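Local structure of oligopeptide-binding protein oppA (Lactococcus lactis, 3DRF) at residues L304-Y312 with D322-R333; E408-V417 with G437-M448. The protein binds oligopeptides as the receptor of the OppABCDF ABC transporter, which takes up peptides longer than three residues and is essential for growth in milk. One frame throughout, in Å; residues are numbered along the deposited sequence.

Both contacts lie on the same side of the chain's centre, in one lobe of a Venus fly-trap receptor, their centres about 14 Å apart. Contact 1 closes first along the chain: it ties the end of strand 292-307 and the loop after it to the segment leading into helix 330-339. Contact 2 follows, pairing strands 407-414 and 439-442 of a beta-alpha-beta unit. Strands 292-307 and 407-414 belong to one mixed sheet, where strand 468-474 pairs with both. The two contacts also touch directly, P326 and V332 packing on L409 and L327 on L411, so they pack against each other on one sheet, and contact 2 reaches the bound peptide through R416.

Contact 1 of 2, residues L304-Y312 with D322-R333; sequences LMYYNLGHY and DRKTPLQDQNVR
The carbonyl oxygen of L309 is gripped from two sources: R323 N donates to it at 3.2 Å, from well above the carbonyl plane, and a water that also donates to R323 O gives it a second proton. Around this oxygen the chain, having left strand 292-307 and made a short two-stranded antiparallel hairpin, returns alongside itself before entering helix 330-339. R323 also reaches N308, the residue preceding L309: NH1 donates to N308 O at 3.0 Å, and an extended chain, with CG anti to the backbone N (chi1 -173°), lays the guanidinium flat against the N308 amide. The two planes are only 5° apart, with N308 ND2 over one face near the rim. Residues 463-467, just before strand 468-474, fix both partners: N308 ND2 donates to the carbonyls of A463 and W466, while R323 NE donates to N464 and NH2 forms a salt bridge with D467. Further out, H311 ND1 donates to D322 OD1 at 2.9 Å, on the syn side of the carboxylate and in the imidazole plane.

Nearer the helix, apolar packing joins the polar bonds. L327 CD2 sits over one face of the Y307 ring, 4.1 Å from its centroid in a CH-pi contact, and L309 CD2 packs on L327 CB. R333 CB lies 3.6 Å from Y307 CE2, oblique to the ring. An ST turn, T325 OG1 accepting from L327 N, shapes the approach to the helix. R333 bends back so that NH1 donates to L327 O at 3.0 Å; its NH2 is held by K533 O. Y307 OH gives a weak hydrogen bond to R333 O.

Contact 2 of 2, residues E408-V417 with G437-M448; sequences ELSLVYAARV and GVKVSLYNGKLM
Backbone hydrogen bonds join strands 410-414 and 439-442, the parallel pair of a beta-alpha-beta crossover connected by helix 422-435. The bonds alternate across the pair: K439 N to L409 O, L411 N to K439 O at 2.8 Å, S441 N to L411 O, then Y413 N to S441 O, which is almost straight at 175°. Y443 N then donates to Y413 O. After a turn, a separate single bridge forms, M448 N donating to A415 O at 2.9 Å and V417 N to M448 O. Beside it R416, in cation-pi contact with W453, gives the bound peptide's backbone a weak hydrogen bond.

One apolar group lies on the face bearing L411, Y413, V440 and L442. V440 CG1 presses on Y413 CB at 3.4 Å, while L442 CD2 runs beside the tyrosine ring. A415 CB lies over the centre of that ring and touches L447 CD2, 3.6 Å away. On the other side V412 CG1 meets Y443 CD1.

Charge is carried by K439, on the face of S410, V412 and S441. Bent at chi3 (-79°), it brings NZ to OE1 of E408 at 3.1 Å in the conformer described, on the syn side but 30° out of the carboxylate plane; a second E408 conformer makes this salt bridge less certain.

Backbone bonds thus fix the strand register, while the Y413, V440 and L442 face packs on helix 422-435, where W433 meets both Y413 and V440.

Contact 1 of 2, residues L304-Y312 with D322-R333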
loop_
_atom_site.group_PDB
_atom_site.type_symbol
_atom_site.label_atom_id
_atom_site.label_comp_id
_atom_site.label_asym_id
_atom_site.label_seq_id
_atom_site.Cartn_x
_atom_site.Cartn_y
_atom_site.Cartn_z
ATOM N N LEU A 304 6.250 -4.023 -8.719
ATOM C CA LEU A 304 5.699 -4.578 -9.946
ATOM C C LEU A 304 5.644 -3.531 -11.025
ATOM O O LEU A 304 5.566 -2.389 -10.791
ATOM C CB LEU A 304 4.304 -5.226 -9.709
ATOM C CG LEU A 304 3.172 -4.225 -9.477
ATOM C CD1 LEU A 304 1.866 -5.035 -9.530
ATOM C CD2 LEU A 304 3.295 -3.473 -8.096
ATOM N N MET A 305 5.759 -4.033 -12.233
ATOM C CA MET A 305 5.629 -3.209 -13.400
ATOM C C MET A 305 4.176 -3.297 -13.944
ATOM O O MET A 305 3.633 -4.343 -14.156
ATOM C CB MET A 305 6.630 -3.739 -14.458
ATOM C CG MET A 305 6.637 -2.913 -15.776
ATOM S SD MET A 305 8.102 -3.270 -16.833
ATOM C CE MET A 305 7.807 -5.030 -17.229
ATOM N N TYR A 306 3.575 -2.142 -14.168
ATOM C CA TYR A 306 2.208 -2.000 -14.672
ATOM C C TYR A 306 2.184 -1.619 -16.137
ATOM O O TYR A 306 2.985 -0.815 -16.572
ATOM C CB TYR A 306 1.503 -0.830 -13.947
ATOM C CG TYR A 306 1.044 -1.151 -12.525
ATOM C CD1 TYR A 306 -0.266 -1.629 -12.262
ATOM C CD2 TYR A 306 1.884 -0.998 -11.450
ATOM C CE1 TYR A 306 -0.715 -1.910 -10.978
ATOM C CE2 TYR A 306 1.433 -1.269 -10.153
ATOM C CZ TYR A 306 0.152 -1.718 -9.940
ATOM O OH TYR A 306 -0.226 -2.005 -8.644
ATOM N N TYR A 307 1.185 -2.142 -16.840
ATOM C CA TYR A 307 0.850 -1.709 -18.217
ATOM C C TYR A 307 -0.497 -0.961 -18.193
ATOM O O TYR A 307 -1.436 -1.414 -17.584
ATOM C CB TYR A 307 0.761 -2.931 -19.112
ATOM C CG TYR A 307 2.067 -3.721 -19.247
ATOM C CD1 TYR A 307 3.286 -3.096 -19.557
ATOM C CD2 TYR A 307 2.060 -5.098 -19.042
ATOM C CE1 TYR A 307 4.452 -3.831 -19.701
ATOM C CE2 TYR A 307 3.220 -5.863 -19.197
ATOM C CZ TYR A 307 4.401 -5.199 -19.524
ATOM O OH TYR A 307 5.544 -5.917 -19.706
ATOM N N ASN A 308 -0.578 0.114 -18.962
ATOM C CA ASN A 308 -1.791 0.925 -18.998
ATOM C C ASN A 308 -2.707 0.369 -20.087
ATOM O O ASN A 308 -2.435 0.482 -21.259
ATOM C CB ASN A 308 -1.404 2.387 -19.276
ATOM C CG ASN A 308 -2.569 3.342 -19.078
ATOM O OD1 ASN A 308 -3.581 3.006 -18.570
ATOM N ND2 ASN A 308 -2.370 4.570 -19.495
ATOM N N LEU A 309 -3.824 -0.219 -19.655
ATOM C CA LEU A 309 -4.713 -0.973 -20.547
ATOM C C LEU A 309 -6.153 -0.484 -20.574
ATOM O O LEU A 309 -6.958 -1.066 -21.184
ATOM C CB LEU A 309 -4.713 -2.452 -20.109
ATOM C CG LEU A 309 -3.318 -3.113 -20.151
ATOM C CD1 LEU A 309 -3.455 -4.544 -19.545
ATOM C CD2 LEU A 309 -2.693 -3.215 -21.559
ATOM N N GLY A 310 -6.447 0.584 -19.868
ATOM C CA GLY A 310 -7.817 1.071 -19.838
ATOM C C GLY A 310 -7.990 2.378 -19.082
ATOM O O GLY A 310 -7.116 3.162 -18.989
ATOM N N HIS A 311 -9.209 2.571 -18.588
ATOM C CA HIS A 311 -9.584 3.740 -17.782
ATOM C C HIS A 311 -10.493 3.305 -16.608
ATOM O O HIS A 311 -10.992 2.202 -16.601
ATOM C CB HIS A 311 -10.234 4.826 -18.687
ATOM C CG HIS A 311 -11.667 4.562 -19.021
ATOM N ND1 HIS A 311 -12.060 3.796 -20.103
ATOM C CD2 HIS A 311 -12.797 5.055 -18.476
ATOM C CE1 HIS A 311 -13.376 3.789 -20.153
ATOM N NE2 HIS A 311 -13.843 4.547 -19.188
ATOM N N TYR A 312 -10.701 4.215 -15.653
ATOM C CA TYR A 312 -11.620 4.000 -14.514
ATOM C C TYR A 312 -12.867 4.861 -14.697
ATOM O O TYR A 312 -12.775 6.054 -14.876
ATOM C CB TYR A 312 -10.903 4.328 -13.211
ATOM C CG TYR A 312 -11.736 3.917 -12.016
ATOM C CD1 TYR A 312 -11.776 2.592 -11.600
ATOM C CD2 TYR A 312 -12.509 4.821 -11.357
ATOM C CE1 TYR A 312 -12.545 2.204 -10.510
ATOM C CE2 TYR A 312 -13.292 4.448 -10.241
ATOM C CZ TYR A 312 -13.325 3.129 -9.848
ATOM O OH TYR A 312 -14.101 2.799 -8.756
ATOM N N ASP A 322 -10.205 -0.813 -22.117
ATOM C CA ASP A 322 -10.539 -0.383 -23.497
ATOM C C ASP A 322 -9.459 0.494 -24.145
ATOM O O ASP A 322 -9.716 1.116 -25.142
ATOM C CB ASP A 322 -11.920 0.316 -23.518
ATOM C CG ASP A 322 -11.962 1.621 -22.764
ATOM O OD1 ASP A 322 -11.058 1.992 -22.084
ATOM O OD2 ASP A 322 -13.019 2.236 -22.833
ATOM N N ARG A 323 -8.279 0.556 -23.577
ATOM C CA ARG A 323 -7.246 1.415 -24.161
ATOM C C ARG A 323 -6.646 0.772 -25.399
ATOM O O ARG A 323 -6.275 -0.340 -25.393
ATOM C CB ARG A 323 -6.150 1.692 -23.118
ATOM C CG ARG A 323 -5.076 2.734 -23.575
ATOM C CD ARG A 323 -4.211 3.243 -22.432
ATOM N NE ARG A 323 -3.210 4.182 -22.918
ATOM C CZ ARG A 323 -1.963 3.877 -23.214
ATOM N NH1 ARG A 323 -1.509 2.644 -23.059
ATOM N NH2 ARG A 323 -1.165 4.824 -23.712
ATOM N N LYS A 324 -6.498 1.587 -26.447
ATOM C CA LYS A 324 -5.886 1.121 -27.695
ATOM C C LYS A 324 -4.381 1.279 -27.578
ATOM O O LYS A 324 -3.915 2.331 -27.388
ATOM C CB LYS A 324 -6.436 1.893 -28.902
ATOM C CG LYS A 324 -7.857 1.545 -29.126
ATOM C CD LYS A 324 -8.459 2.155 -30.373
ATOM C CE LYS A 324 -9.958 1.963 -30.313
ATOM N NZ LYS A 324 -10.440 2.804 -29.242
ATOM N N THR A 325 -3.656 0.173 -27.635
ATOM C CA THR A 325 -2.208 0.192 -27.423
ATOM C C THR A 325 -1.578 -1.155 -27.889
ATOM O O THR A 325 -2.206 -2.142 -27.779
ATOM C CB THR A 325 -1.871 0.430 -25.901
ATOM O OG1 THR A 325 -0.489 0.217 -25.658
ATOM C CG2 THR A 325 -2.672 -0.476 -24.915
ATOM N N PRO A 326 -0.316 -1.150 -28.325
ATOM C CA PRO A 326 0.362 -2.423 -28.589
ATOM C C PRO A 326 0.335 -3.389 -27.382
ATOM O O PRO A 326 0.411 -4.569 -27.527
ATOM C CB PRO A 326 1.795 -1.978 -28.933
ATOM C CG PRO A 326 1.589 -0.605 -29.602
ATOM C CD PRO A 326 0.555 -0.004 -28.672
ATOM N N LEU A 327 0.229 -2.806 -26.183
ATOM C CA LEU A 327 0.142 -3.607 -24.953
ATOM C C LEU A 327 -1.122 -4.430 -24.807
ATOM O O LEU A 327 -1.196 -5.213 -23.938
ATOM C CB LEU A 327 0.355 -2.728 -23.711
ATOM C CG LEU A 327 1.818 -2.212 -23.615
ATOM C CD1 LEU A 327 1.883 -1.030 -22.582
ATOM C CD2 LEU A 327 2.812 -3.277 -23.295
ATOM N N GLN A 328 -2.095 -4.230 -25.701
ATOM C CA GLN A 328 -3.240 -5.131 -25.820
ATOM C C GLN A 328 -2.781 -6.519 -26.254
ATOM O O GLN A 328 -3.489 -7.414 -26.065
ATOM C CB GLN A 328 -4.225 -4.606 -26.886
ATOM C CG GLN A 328 -4.995 -3.332 -26.550
ATOM C CD GLN A 328 -5.780 -2.790 -27.778
ATOM O OE1 GLN A 328 -5.259 -2.142 -28.647
ATOM N NE2 GLN A 328 -7.066 -3.067 -27.791
ATOM N N ASP A 329 -1.635 -6.618 -26.906
ATOM C CA ASP A 329 -1.098 -7.925 -27.403
ATOM C C ASP A 329 -0.402 -8.628 -26.221
ATOM O O ASP A 329 0.612 -8.175 -25.750
ATOM C CB ASP A 329 -0.088 -7.725 -28.566
ATOM C CG ASP A 329 -0.742 -7.294 -29.922
ATOM O OD1 ASP A 329 -1.862 -7.684 -30.162
ATOM O OD2 ASP A 329 -0.070 -6.694 -30.736
ATOM N N GLN A 330 -0.980 -9.739 -25.786
ATOM C CA GLN A 330 -0.381 -10.563 -24.741
ATOM C C GLN A 330 1.109 -10.888 -24.962
ATOM O O GLN A 330 1.865 -10.832 -24.085
ATOM C CB GLN A 330 -1.189 -11.852 -24.557
ATOM C CG GLN A 330 -0.802 -12.675 -23.371
ATOM C CD GLN A 330 -1.865 -13.734 -23.102
ATOM O OE1 GLN A 330 -2.634 -14.065 -23.987
ATOM N NE2 GLN A 330 -1.831 -14.310 -22.010
ATOM N N ASN A 331 1.496 -11.218 -26.180
ATOM C CA ASN A 331 2.923 -11.496 -26.481
ATOM C C ASN A 331 3.832 -10.316 -26.188
ATOM O O ASN A 331 4.918 -10.494 -25.798
ATOM C CB ASN A 331 3.080 -11.925 -27.957
ATOM C CG ASN A 331 2.716 -13.390 -28.177
ATOM O OD1 ASN A 331 1.872 -13.888 -27.541
ATOM N ND2 ASN A 331 3.391 -14.049 -29.093
ATOM N N VAL A 332 3.342 -9.107 -26.494
ATOM C CA VAL A 332 4.105 -7.879 -26.177
ATOM C C VAL A 332 4.340 -7.686 -24.657
ATOM O O VAL A 332 5.381 -7.427 -24.231
ATOM C CB VAL A 332 3.414 -6.647 -26.808
ATOM C CG1 VAL A 332 4.173 -5.344 -26.465
ATOM C CG2 VAL A 332 3.405 -6.813 -28.366
ATOM N N ARG A 333 3.262 -7.839 -23.914
ATOM C CA ARG A 333 3.329 -7.734 -22.420
ATOM C C ARG A 333 4.334 -8.722 -21.835
ATOM O O ARG A 333 5.118 -8.396 -21.043
ATOM C CB ARG A 333 1.923 -7.985 -21.768
ATOM C CG ARG A 333 0.911 -6.867 -22.201
ATOM C CD ARG A 333 -0.394 -6.867 -21.352
ATOM N NE ARG A 333 -1.056 -8.197 -21.305
ATOM C CZ ARG A 333 -2.007 -8.594 -22.144
ATOM N NH1 ARG A 333 -2.393 -7.829 -23.148
ATOM N NH2 ARG A 333 -2.570 -9.791 -22.020
HETATM O O HOH W 1 -6.564 -2.584 -23.686
#

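Contact 2 of 2, residues E408-V417 with G437-M448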
loop_
_atom_site.group_PDB
_atom_site.type_symbol
_atom_site.label_atom_id
_atom_site.label_comp_id
_atom_site.label_asym_id
_atom_site.label_seq_id
_atom_site.Cartn_x
_atom_site.Cartn_y
_atom_site.Cartn_z
ATOM N N GLU A 408 4.927 1.668 -35.261
ATOM C CA GLU A 408 6.206 1.407 -34.587
ATOM C C GLU A 408 5.945 1.040 -33.139
ATOM O O GLU A 408 5.078 1.625 -32.484
ATOM C CB GLU A 408 7.164 2.610 -34.646
ATOM C CG GLU A 408 8.496 2.355 -33.918
ATOM C CD GLU A 408 9.562 3.408 -34.191
ATOM O OE1 GLU A 408 9.505 4.499 -33.580
ATOM O OE2 GLU A 408 10.480 3.130 -34.993
ATOM N N LEU A 409 6.696 0.064 -32.647
ATOM C CA LEU A 409 6.549 -0.413 -31.271
ATOM C C LEU A 409 7.295 0.541 -30.326
ATOM O O LEU A 409 8.429 0.272 -29.922
ATOM C CB LEU A 409 7.027 -1.866 -31.164
ATOM C CG LEU A 409 6.781 -2.620 -29.865
ATOM C CD1 LEU A 409 5.348 -2.474 -29.396
ATOM C CD2 LEU A 409 7.121 -4.096 -30.049
ATOM N N SER A 410 6.646 1.663 -30.026
ATOM C CA SER A 410 7.206 2.721 -29.190
ATOM C C SER A 410 6.271 2.931 -28.007
ATOM O O SER A 410 5.052 2.914 -28.172
ATOM C CB SER A 410 7.354 4.019 -29.986
ATOM O OG SER A 410 8.132 3.807 -31.154
ATOM N N LEU A 411 6.854 3.073 -26.830
ATOM C CA LEU A 411 6.092 3.198 -25.564
ATOM C C LEU A 411 6.733 4.231 -24.642
ATOM O O LEU A 411 7.901 4.443 -24.642
ATOM C CB LEU A 411 6.013 1.834 -24.824
ATOM C CG LEU A 411 5.422 0.692 -25.692
ATOM C CD1 LEU A 411 5.644 -0.687 -25.024
ATOM C CD2 LEU A 411 3.963 0.896 -25.904
ATOM N N VAL A 412 5.876 4.790 -23.810
ATOM C CA VAL A 412 6.295 5.746 -22.789
ATOM C C VAL A 412 6.375 5.062 -21.425
ATOM O O VAL A 412 5.427 4.497 -20.969
ATOM C CB VAL A 412 5.283 6.936 -22.717
ATOM C CG1 VAL A 412 5.609 7.823 -21.512
ATOM C CG2 VAL A 412 5.261 7.749 -24.043
ATOM N N TYR A 413 7.517 5.228 -20.791
ATOM C CA TYR A 413 7.804 4.635 -19.475
ATOM C C TYR A 413 7.818 5.735 -18.422
ATOM O O TYR A 413 8.725 6.540 -18.369
ATOM C CB TYR A 413 9.173 4.008 -19.530
ATOM C CG TYR A 413 9.748 3.310 -18.258
ATOM C CD1 TYR A 413 8.942 2.854 -17.197
ATOM C CD2 TYR A 413 11.127 3.077 -18.155
ATOM C CE1 TYR A 413 9.519 2.213 -16.100
ATOM C CE2 TYR A 413 11.671 2.451 -17.110
ATOM C CZ TYR A 413 10.853 2.024 -16.071
ATOM O OH TYR A 413 11.370 1.379 -14.990
ATOM N N ALA A 414 6.779 5.746 -17.602
ATOM C CA ALA A 414 6.685 6.691 -16.466
ATOM C C ALA A 414 7.511 6.168 -15.243
ATOM O O ALA A 414 6.976 5.754 -14.249
ATOM C CB ALA A 414 5.199 6.930 -16.062
ATOM N N ALA A 415 8.819 6.132 -15.386
ATOM C CA ALA A 415 9.714 5.739 -14.319
ATOM C C ALA A 415 9.722 6.844 -13.255
ATOM O O ALA A 415 9.568 8.014 -13.524
ATOM C CB ALA A 415 11.124 5.487 -14.879
ATOM N N ARG A 416 9.898 6.386 -12.026
ATOM C CA ARG A 416 9.841 7.245 -10.846
ATOM C C ARG A 416 11.223 7.653 -10.306
ATOM O O ARG A 416 12.181 6.967 -10.462
ATOM C CB ARG A 416 9.066 6.519 -9.734
ATOM C CG ARG A 416 7.658 6.033 -10.162
ATOM C CD ARG A 416 6.815 5.621 -8.964
ATOM N NE ARG A 416 7.406 4.517 -8.275
ATOM C CZ ARG A 416 6.868 3.958 -7.220
ATOM N NH1 ARG A 416 5.770 4.425 -6.724
ATOM N NH2 ARG A 416 7.490 2.999 -6.622
ATOM N N VAL A 417 11.241 8.805 -9.646
ATOM C CA VAL A 417 12.395 9.265 -8.907
ATOM C C VAL A 417 12.675 8.183 -7.863
ATOM O O VAL A 417 11.787 7.599 -7.340
ATOM C CB VAL A 417 12.041 10.633 -8.219
ATOM C CG1 VAL A 417 13.087 11.043 -7.112
ATOM C CG2 VAL A 417 11.983 11.720 -9.302
ATOM N N GLY A 437 13.849 -4.772 -29.711
ATOM C CA GLY A 437 13.225 -3.942 -30.730
ATOM C C GLY A 437 12.010 -3.131 -30.282
ATOM O O GLY A 437 11.200 -2.768 -31.048
ATOM N N VAL A 438 12.017 -2.807 -29.004
ATOM C CA VAL A 438 10.983 -1.948 -28.412
ATOM C C VAL A 438 11.623 -0.612 -28.032
ATOM O O VAL A 438 12.575 -0.564 -27.300
ATOM C CB VAL A 438 10.370 -2.625 -27.169
ATOM C CG1 VAL A 438 9.270 -1.693 -26.550
ATOM C CG2 VAL A 438 9.779 -3.990 -27.587
ATOM N N LYS A 439 11.075 0.458 -28.563
ATOM C CA LYS A 439 11.539 1.800 -28.279
ATOM C C LYS A 439 10.770 2.377 -27.081
ATOM O O LYS A 439 9.608 2.553 -27.110
ATOM C CB LYS A 439 11.365 2.741 -29.477
ATOM C CG LYS A 439 12.042 4.095 -29.242
ATOM C CD LYS A 439 11.575 5.129 -30.251
ATOM C CE LYS A 439 12.265 4.911 -31.497
ATOM N NZ LYS A 439 11.969 5.971 -32.537
ATOM N N VAL A 440 11.498 2.627 -26.017
ATOM C CA VAL A 440 10.894 3.103 -24.764
ATOM C C VAL A 440 11.565 4.434 -24.365
ATOM O O VAL A 440 12.752 4.539 -24.365
ATOM C CB VAL A 440 11.071 2.024 -23.651
ATOM C CG1 VAL A 440 10.507 2.545 -22.302
ATOM C CG2 VAL A 440 10.379 0.756 -24.022
ATOM N N SER A 441 10.761 5.420 -24.044
ATOM C CA SER A 441 11.281 6.710 -23.614
ATOM C C SER A 441 10.593 7.167 -22.339
ATOM O O SER A 441 9.418 6.876 -22.101
ATOM C CB SER A 441 11.135 7.756 -24.715
ATOM O OG SER A 441 9.787 7.976 -25.042
ATOM N N LEU A 442 11.356 7.897 -21.498
ATOM C CA LEU A 442 10.858 8.393 -20.221
ATOM C C LEU A 442 9.724 9.393 -20.420
ATOM O O LEU A 442 9.766 10.219 -21.332
ATOM C CB LEU A 442 11.991 9.034 -19.416
ATOM C CG LEU A 442 13.103 8.095 -18.944
ATOM C CD1 LEU A 442 14.167 8.867 -18.178
ATOM C CD2 LEU A 442 12.532 6.972 -18.091
ATOM N N TYR A 443 8.767 9.390 -19.513
ATOM C CA TYR A 443 7.695 10.395 -19.489
ATOM C C TYR A 443 8.303 11.794 -19.298
ATOM O O TYR A 443 8.968 12.069 -18.357
ATOM C CB TYR A 443 6.737 10.088 -18.331
ATOM C CG TYR A 443 5.483 10.949 -18.318
ATOM C CD1 TYR A 443 4.288 10.432 -18.796
ATOM C CD2 TYR A 443 5.507 12.250 -17.828
ATOM C CE1 TYR A 443 3.136 11.181 -18.802
ATOM C CE2 TYR A 443 4.363 12.997 -17.829
ATOM C CZ TYR A 443 3.191 12.461 -18.308
ATOM O OH TYR A 443 2.077 13.262 -18.312
ATOM N N ASN A 444 8.076 12.621 -20.306
ATOM C CA ASN A 444 8.629 14.001 -20.354
ATOM C C ASN A 444 10.159 14.039 -20.238
ATOM O O ASN A 444 10.721 15.017 -19.819
ATOM C CB ASN A 444 7.946 14.927 -19.337
ATOM C CG ASN A 444 6.500 15.270 -19.765
ATOM O OD1 ASN A 444 6.048 14.919 -20.811
ATOM N ND2 ASN A 444 5.814 16.004 -18.930
ATOM N N GLY A 445 10.803 12.953 -20.624
ATOM C CA GLY A 445 12.266 12.886 -20.689
ATOM C C GLY A 445 12.963 12.870 -19.346
ATOM O O GLY A 445 14.111 13.144 -19.271
ATOM N N LYS A 446 12.227 12.564 -18.272
ATOM C CA LYS A 446 12.803 12.551 -16.933
ATOM C C LYS A 446 12.049 11.583 -16.021
ATOM O O LYS A 446 11.035 11.106 -16.352
ATOM C CB LYS A 446 12.657 13.966 -16.346
ATOM C CG LYS A 446 11.261 14.426 -16.247
ATOM C CD LYS A 446 11.308 15.802 -15.568
ATOM C CE LYS A 446 10.094 16.070 -14.906
ATOM N NZ LYS A 446 9.741 15.264 -13.767
ATOM N N LEU A 447 12.589 11.387 -14.841
ATOM C CA LEU A 447 11.926 10.597 -13.792
ATOM C C LEU A 447 10.836 11.403 -13.119
ATOM O O LEU A 447 10.940 12.554 -12.945
ATOM C CB LEU A 447 12.976 10.141 -12.777
ATOM C CG LEU A 447 14.113 9.254 -13.306
ATOM C CD1 LEU A 447 15.028 8.877 -12.075
ATOM C CD2 LEU A 447 13.560 8.030 -14.001
ATOM N N MET A 448 9.783 10.734 -12.699
ATOM C CA MET A 448 8.595 11.410 -12.178
ATOM C C MET A 448 8.620 11.481 -10.650
ATOM O O MET A 448 8.826 10.505 -9.993
ATOM C CB MET A 448 7.340 10.637 -12.650
ATOM C CG MET A 448 6.027 11.419 -12.375
ATOM S SD MET A 448 4.568 10.647 -13.101
ATOM C CE MET A 448 4.841 11.020 -14.842
HETATM O O HOH W 2 9.161 5.745 -27.064
HETATM O O HOH W 3 9.126 9.145 -16.098
#